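Local atomic coordinates of yfhH hypothetical protein (Bacillus subtilis, PDB entry 1SF9), a protein that is of unknown function but may act as a transcriptional regulator. Residues 69-83 with 94-106. Numbering follows the deposited sequence.
Sequences MAKAYLLNPEDYSPG and EFTISYLNGVFAW
V103 lays its CG1 methyl over one face of the Y73 ring, 3.6 Å from the centroid and 10° off the ring normal, a CH-pi contact. With CG1 anti to its carbonyl carbon (chi1 -59°), V103 turns CG2 to the CE1 side of the same ring and to M69 CE, while V103 CB rests 3.9 Å from A72 CB. The M69 chain bends at chi2 and chi3, which brings CE to 3.5 Å from F104 CZ, with SD beside it in an oblique Met-aromatic contact; a platinum(II) ion lies beside this side chain. With an alanine in place of Y73, V103 CG1 would probably lose its aromatic cover and a gap open between helix and turn. L100 points its CD1 at the carbonyl oxygens of P77 and Y80, 3.0 Å from P77 O, and its CD2 at Y80 CB, 4.1 Å away. I97 CD1 comes to the same Y80 CB at 4.0 Å, beside L100 CD2. G83 N donates to I97 O at 2.8 Å, nearly straight (165°). The type II' turn N101-F104 presents V103 to the helix, and F104 and Y73 both touch E26 of helix 17-30. The turn of the hairpin thus packs on the C-terminal end of helix 57-74, and its first strand on linker 77-83, near the classic bulge of S98 and Y99 opposite W106, joining the helical part of this DUF1811 protein to its antiparallel sheet.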
loop_
_atom_site.group_PDB
_atom_site.type_symbol
_atom_site.label_atom_id
_atom_site.label_comp_id
_atom_site.label_asym_id
_atom_site.label_seq_id
_atom_site.Cartn_x
_atom_site.Cartn_y
_atom_site.Cartn_z
ATOM N N MET A 69 -3.009 -0.531 -1.694
ATOM C CA MET A 69 -2.418 -1.830 -2.009
ATOM C C MET A 69 -2.602 -2.207 -3.457
ATOM O O MET A 69 -1.663 -2.665 -4.111
ATOM C CB MET A 69 -2.992 -2.910 -1.102
ATOM C CG MET A 69 -2.474 -2.809 0.284
ATOM S SD MET A 69 -0.655 -2.927 0.355
ATOM C CE MET A 69 -0.363 -4.398 -0.558
ATOM N N ALA A 70 -3.808 -2.011 -3.976
ATOM C CA ALA A 70 -4.059 -2.348 -5.379
ATOM C C ALA A 70 -3.115 -1.560 -6.278
ATOM O O ALA A 70 -2.576 -2.088 -7.266
ATOM C CB ALA A 70 -5.526 -2.057 -5.754
ATOM N N LYS A 71 -2.918 -0.290 -5.954
ATOM C CA LYS A 71 -2.024 0.552 -6.740
ATOM C C LYS A 71 -0.597 0.014 -6.724
ATOM O O LYS A 71 0.131 0.163 -7.698
ATOM C CB LYS A 71 -2.019 1.995 -6.210
ATOM C CG LYS A 71 -3.261 2.781 -6.604
ATOM C CD LYS A 71 -3.196 4.240 -6.136
ATOM C CE LYS A 71 -4.465 4.971 -6.573
ATOM N NZ LYS A 71 -4.517 6.399 -6.109
ATOM N N ALA A 72 -0.187 -0.604 -5.624
ATOM C CA ALA A 72 1.179 -1.123 -5.583
ATOM C C ALA A 72 1.339 -2.277 -6.583
ATOM O O ALA A 72 2.426 -2.502 -7.096
ATOM C CB ALA A 72 1.541 -1.561 -4.155
ATOM N N TYR A 73 0.255 -2.997 -6.870
ATOM C CA TYR A 73 0.325 -4.103 -7.823
ATOM C C TYR A 73 0.396 -3.662 -9.271
ATOM O O TYR A 73 0.741 -4.457 -10.141
ATOM C CB TYR A 73 -0.847 -5.074 -7.616
ATOM C CG TYR A 73 -0.619 -6.017 -6.457
ATOM C CD1 TYR A 73 -0.984 -5.652 -5.148
ATOM C CD2 TYR A 73 0.010 -7.255 -6.643
ATOM C CE1 TYR A 73 -0.719 -6.482 -4.069
ATOM C CE2 TYR A 73 0.268 -8.098 -5.564
ATOM C CZ TYR A 73 -0.097 -7.698 -4.279
ATOM O OH TYR A 73 0.208 -8.516 -3.227
ATOM N N LEU A 74 0.068 -2.400 -9.535
ATOM C CA LEU A 74 0.150 -1.845 -10.888
ATOM C C LEU A 74 1.567 -1.396 -11.195
ATOM O O LEU A 74 1.968 -1.310 -12.352
ATOM C CB LEU A 74 -0.749 -0.623 -11.019
ATOM C CG LEU A 74 -2.219 -0.886 -11.321
ATOM C CD1 LEU A 74 -2.966 0.446 -11.301
ATOM C CD2 LEU A 74 -2.349 -1.546 -12.701
ATOM N N LEU A 75 2.326 -1.096 -10.144
ATOM C CA LEU A 75 3.690 -0.625 -10.302
ATOM C C LEU A 75 4.679 -1.770 -10.534
ATOM O O LEU A 75 4.335 -2.946 -10.396
ATOM C CB LEU A 75 4.071 0.202 -9.069
ATOM C CG LEU A 75 3.155 1.429 -8.895
ATOM C CD1 LEU A 75 3.360 2.075 -7.536
ATOM C CD2 LEU A 75 3.445 2.441 -10.007
ATOM N N ASN A 76 5.903 -1.433 -10.914
ATOM C CA ASN A 76 6.909 -2.457 -11.157
ATOM C C ASN A 76 7.971 -2.316 -10.081
ATOM O O ASN A 76 8.648 -1.295 -9.998
ATOM C CB ASN A 76 7.545 -2.276 -12.540
ATOM C CG ASN A 76 8.502 -3.421 -12.910
ATOM O OD1 ASN A 76 8.900 -4.234 -12.061
ATOM N ND2 ASN A 76 8.888 -3.476 -14.186
ATOM N N PRO A 77 8.120 -3.339 -9.233
ATOM C CA PRO A 77 9.124 -3.264 -8.175
ATOM C C PRO A 77 10.509 -2.876 -8.677
ATOM O O PRO A 77 11.259 -2.229 -7.965
ATOM C CB PRO A 77 9.108 -4.673 -7.566
ATOM C CG PRO A 77 7.720 -5.163 -7.848
ATOM C CD PRO A 77 7.443 -4.650 -9.239
ATOM N N GLU A 78 10.858 -3.254 -9.905
ATOM C CA GLU A 78 12.193 -2.917 -10.394
ATOM C C GLU A 78 12.421 -1.434 -10.653
ATOM O O GLU A 78 13.553 -1.010 -10.905
ATOM C CB GLU A 78 12.557 -3.756 -11.632
ATOM C CG GLU A 78 11.532 -3.793 -12.730
ATOM C CD GLU A 78 11.882 -4.812 -13.813
ATOM O OE1 GLU A 78 12.053 -6.008 -13.485
ATOM O OE2 GLU A 78 11.985 -4.422 -14.992
ATOM N N ASP A 79 11.364 -0.634 -10.567
ATOM C CA ASP A 79 11.523 0.804 -10.753
ATOM C C ASP A 79 11.898 1.499 -9.439
ATOM O O ASP A 79 12.010 2.726 -9.385
ATOM C CB ASP A 79 10.249 1.437 -11.300
ATOM C CG ASP A 79 9.931 0.978 -12.708
ATOM O OD1 ASP A 79 10.872 0.620 -13.440
ATOM O OD2 ASP A 79 8.747 0.992 -13.073
ATOM N N TYR A 80 12.098 0.704 -8.390
ATOM C CA TYR A 80 12.465 1.208 -7.073
ATOM C C TYR A 80 13.833 0.647 -6.756
ATOM O O TYR A 80 14.123 -0.520 -7.037
ATOM C CB TYR A 80 11.430 0.834 -6.077
ATOM C CG TYR A 80 10.121 1.476 -6.474
ATOM C CD1 TYR A 80 9.781 2.723 -5.954
ATOM C CD2 TYR A 80 9.268 0.817 -7.362
ATOM C CE1 TYR A 80 8.587 3.331 -6.338
ATOM C CE2 TYR A 80 8.074 1.426 -7.751
ATOM C CZ TYR A 80 7.736 2.686 -7.242
ATOM O OH TYR A 80 6.584 3.289 -7.634
ATOM N N SER A 81 14.690 1.467 -6.163
ATOM C CA SER A 81 16.041 1.016 -5.927
ATOM C C SER A 81 16.544 0.947 -4.511
ATOM O O SER A 81 16.437 1.916 -3.794
ATOM C CB SER A 81 17.031 1.927 -6.672
ATOM O OG SER A 81 16.734 2.018 -8.045
ATOM N N PRO A 82 17.098 -0.203 -4.094
ATOM C CA PRO A 82 17.638 -0.298 -2.739
ATOM C C PRO A 82 18.735 0.789 -2.637
ATOM O O PRO A 82 19.524 0.991 -3.574
ATOM C CB PRO A 82 18.221 -1.711 -2.704
ATOM C CG PRO A 82 17.258 -2.479 -3.542
ATOM C CD PRO A 82 16.922 -1.543 -4.688
ATOM N N GLY A 83 18.765 1.500 -1.522
ATOM C CA GLY A 83 19.761 2.532 -1.338
ATOM C C GLY A 83 19.287 3.917 -1.686
ATOM O O GLY A 83 19.938 4.902 -1.308
ATOM N N GLU A 94 10.965 10.888 4.836
ATOM C CA GLU A 94 11.810 10.328 3.757
ATOM C C GLU A 94 12.100 8.898 4.161
ATOM O O GLU A 94 12.335 8.613 5.336
ATOM C CB GLU A 94 13.124 11.110 3.621
ATOM C CG GLU A 94 12.934 12.430 2.860
ATOM C CD GLU A 94 14.227 13.217 2.644
ATOM O OE1 GLU A 94 15.341 12.653 2.756
ATOM O OE2 GLU A 94 14.114 14.429 2.352
ATOM N N PHE A 95 12.063 8.004 3.182
ATOM C CA PHE A 95 12.247 6.584 3.433
ATOM C C PHE A 95 13.330 6.036 2.518
ATOM O O PHE A 95 13.251 6.160 1.302
ATOM C CB PHE A 95 10.907 5.896 3.148
ATOM C CG PHE A 95 10.886 4.419 3.439
ATOM C CD1 PHE A 95 11.078 3.497 2.426
ATOM C CD2 PHE A 95 10.593 3.952 4.724
ATOM C CE1 PHE A 95 10.973 2.130 2.686
ATOM C CE2 PHE A 95 10.488 2.580 4.987
ATOM C CZ PHE A 95 10.671 1.674 3.968
ATOM N N THR A 96 14.327 5.423 3.122
ATOM C CA THR A 96 15.421 4.815 2.379
ATOM C C THR A 96 15.143 3.322 2.244
ATOM O O THR A 96 14.890 2.634 3.230
ATOM C CB THR A 96 16.746 5.048 3.126
ATOM O OG1 THR A 96 16.947 6.471 3.278
ATOM C CG2 THR A 96 17.912 4.403 2.371
ATOM N N ILE A 97 15.201 2.818 1.015
ATOM C CA ILE A 97 14.925 1.407 0.786
ATOM C C ILE A 97 16.126 0.504 1.111
ATOM O O ILE A 97 17.247 0.793 0.710
ATOM C CB ILE A 97 14.546 1.164 -0.682
ATOM C CG1 ILE A 97 13.260 1.928 -1.000
ATOM C CG2 ILE A 97 14.324 -0.355 -0.953
ATOM C CD1 ILE A 97 12.677 1.571 -2.398
ATOM N N SER A 98 15.877 -0.576 1.845
ATOM C CA SER A 98 16.922 -1.552 2.166
ATOM C C SER A 98 16.827 -2.646 1.100
ATOM O O SER A 98 17.839 -3.084 0.521
ATOM C CB SER A 98 16.725 -2.146 3.559
ATOM O OG SER A 98 16.951 -1.150 4.561
ATOM N N TYR A 99 15.601 -3.128 0.878
ATOM C CA TYR A 99 15.370 -4.129 -0.158
ATOM C C TYR A 99 13.895 -4.213 -0.501
ATOM O O TYR A 99 13.029 -3.640 0.181
ATOM C CB TYR A 99 15.873 -5.538 0.256
ATOM C CG TYR A 99 15.181 -6.112 1.463
ATOM C CD1 TYR A 99 14.040 -6.909 1.331
ATOM C CD2 TYR A 99 15.643 -5.831 2.741
ATOM C CE1 TYR A 99 13.380 -7.415 2.466
ATOM C CE2 TYR A 99 14.978 -6.328 3.875
ATOM C CZ TYR A 99 13.856 -7.115 3.719
ATOM O OH TYR A 99 13.218 -7.598 4.848
ATOM N N LEU A 100 13.602 -4.911 -1.584
ATOM C CA LEU A 100 12.218 -5.071 -2.017
ATOM C C LEU A 100 11.778 -6.513 -1.828
ATOM O O LEU A 100 12.601 -7.435 -1.906
ATOM C CB LEU A 100 12.082 -4.724 -3.501
ATOM C CG LEU A 100 12.519 -3.313 -3.927
ATOM C CD1 LEU A 100 12.583 -3.234 -5.429
ATOM C CD2 LEU A 100 11.532 -2.304 -3.375
ATOM N N ASN A 101 10.490 -6.703 -1.525
ATOM C CA ASN A 101 9.951 -8.063 -1.439
ATOM C C ASN A 101 8.470 -7.947 -1.788
ATOM O O ASN A 101 7.720 -7.235 -1.122
ATOM C CB ASN A 101 10.124 -8.680 -0.061
ATOM C CG ASN A 101 9.744 -10.151 -0.062
ATOM O OD1 ASN A 101 9.888 -10.818 -1.076
ATOM N ND2 ASN A 101 9.277 -10.648 1.059
ATOM N N GLY A 102 8.058 -8.637 -2.841
ATOM C CA GLY A 102 6.683 -8.535 -3.271
ATOM C C GLY A 102 6.431 -7.099 -3.711
ATOM O O GLY A 102 7.226 -6.523 -4.466
ATOM N N VAL A 103 5.329 -6.512 -3.247
ATOM C CA VAL A 103 5.024 -5.127 -3.600
ATOM C C VAL A 103 5.430 -4.166 -2.480
ATOM O O VAL A 103 5.015 -3.012 -2.464
ATOM C CB VAL A 103 3.508 -4.927 -3.938
ATOM C CG1 VAL A 103 3.126 -5.849 -5.105
ATOM C CG2 VAL A 103 2.640 -5.198 -2.740
ATOM N N PHE A 104 6.262 -4.641 -1.561
ATOM C CA PHE A 104 6.700 -3.770 -0.468
ATOM C C PHE A 104 8.162 -3.410 -0.541
ATOM O O PHE A 104 8.993 -4.124 -1.119
ATOM C CB PHE A 104 6.449 -4.439 0.893
ATOM C CG PHE A 104 4.993 -4.572 1.245
ATOM C CD1 PHE A 104 4.346 -3.539 1.906
ATOM C CD2 PHE A 104 4.262 -5.701 0.854
ATOM C CE1 PHE A 104 2.952 -3.619 2.177
ATOM C CE2 PHE A 104 2.880 -5.790 1.121
ATOM C CZ PHE A 104 2.235 -4.746 1.777
ATOM N N ALA A 105 8.466 -2.254 0.025
ATOM C CA ALA A 105 9.842 -1.843 0.141
ATOM C C ALA A 105 10.135 -1.906 1.646
ATOM O O ALA A 105 9.437 -1.300 2.466
ATOM C CB ALA A 105 10.029 -0.420 -0.370
ATOM N N TRP A 106 11.159 -2.672 1.998
ATOM C CA TRP A 106 11.595 -2.752 3.388
ATOM C C TRP A 106 12.723 -1.739 3.518
ATOM O O TRP A 106 13.616 -1.679 2.662
ATOM C CB TRP A 106 12.098 -4.154 3.710
ATOM C CG TRP A 106 10.969 -5.113 3.857
ATOM C CD1 TRP A 106 10.332 -5.786 2.862
ATOM C CD2 TRP A 106 10.288 -5.449 5.073
ATOM N NE1 TRP A 106 9.282 -6.532 3.382
ATOM C CE2 TRP A 106 9.241 -6.337 4.736
ATOM C CE3 TRP A 106 10.464 -5.083 6.409
ATOM C CZ2 TRP A 106 8.369 -6.875 5.695
ATOM C CZ3 TRP A 106 9.593 -5.622 7.372
ATOM C CH2 TRP A 106 8.563 -6.503 7.004
#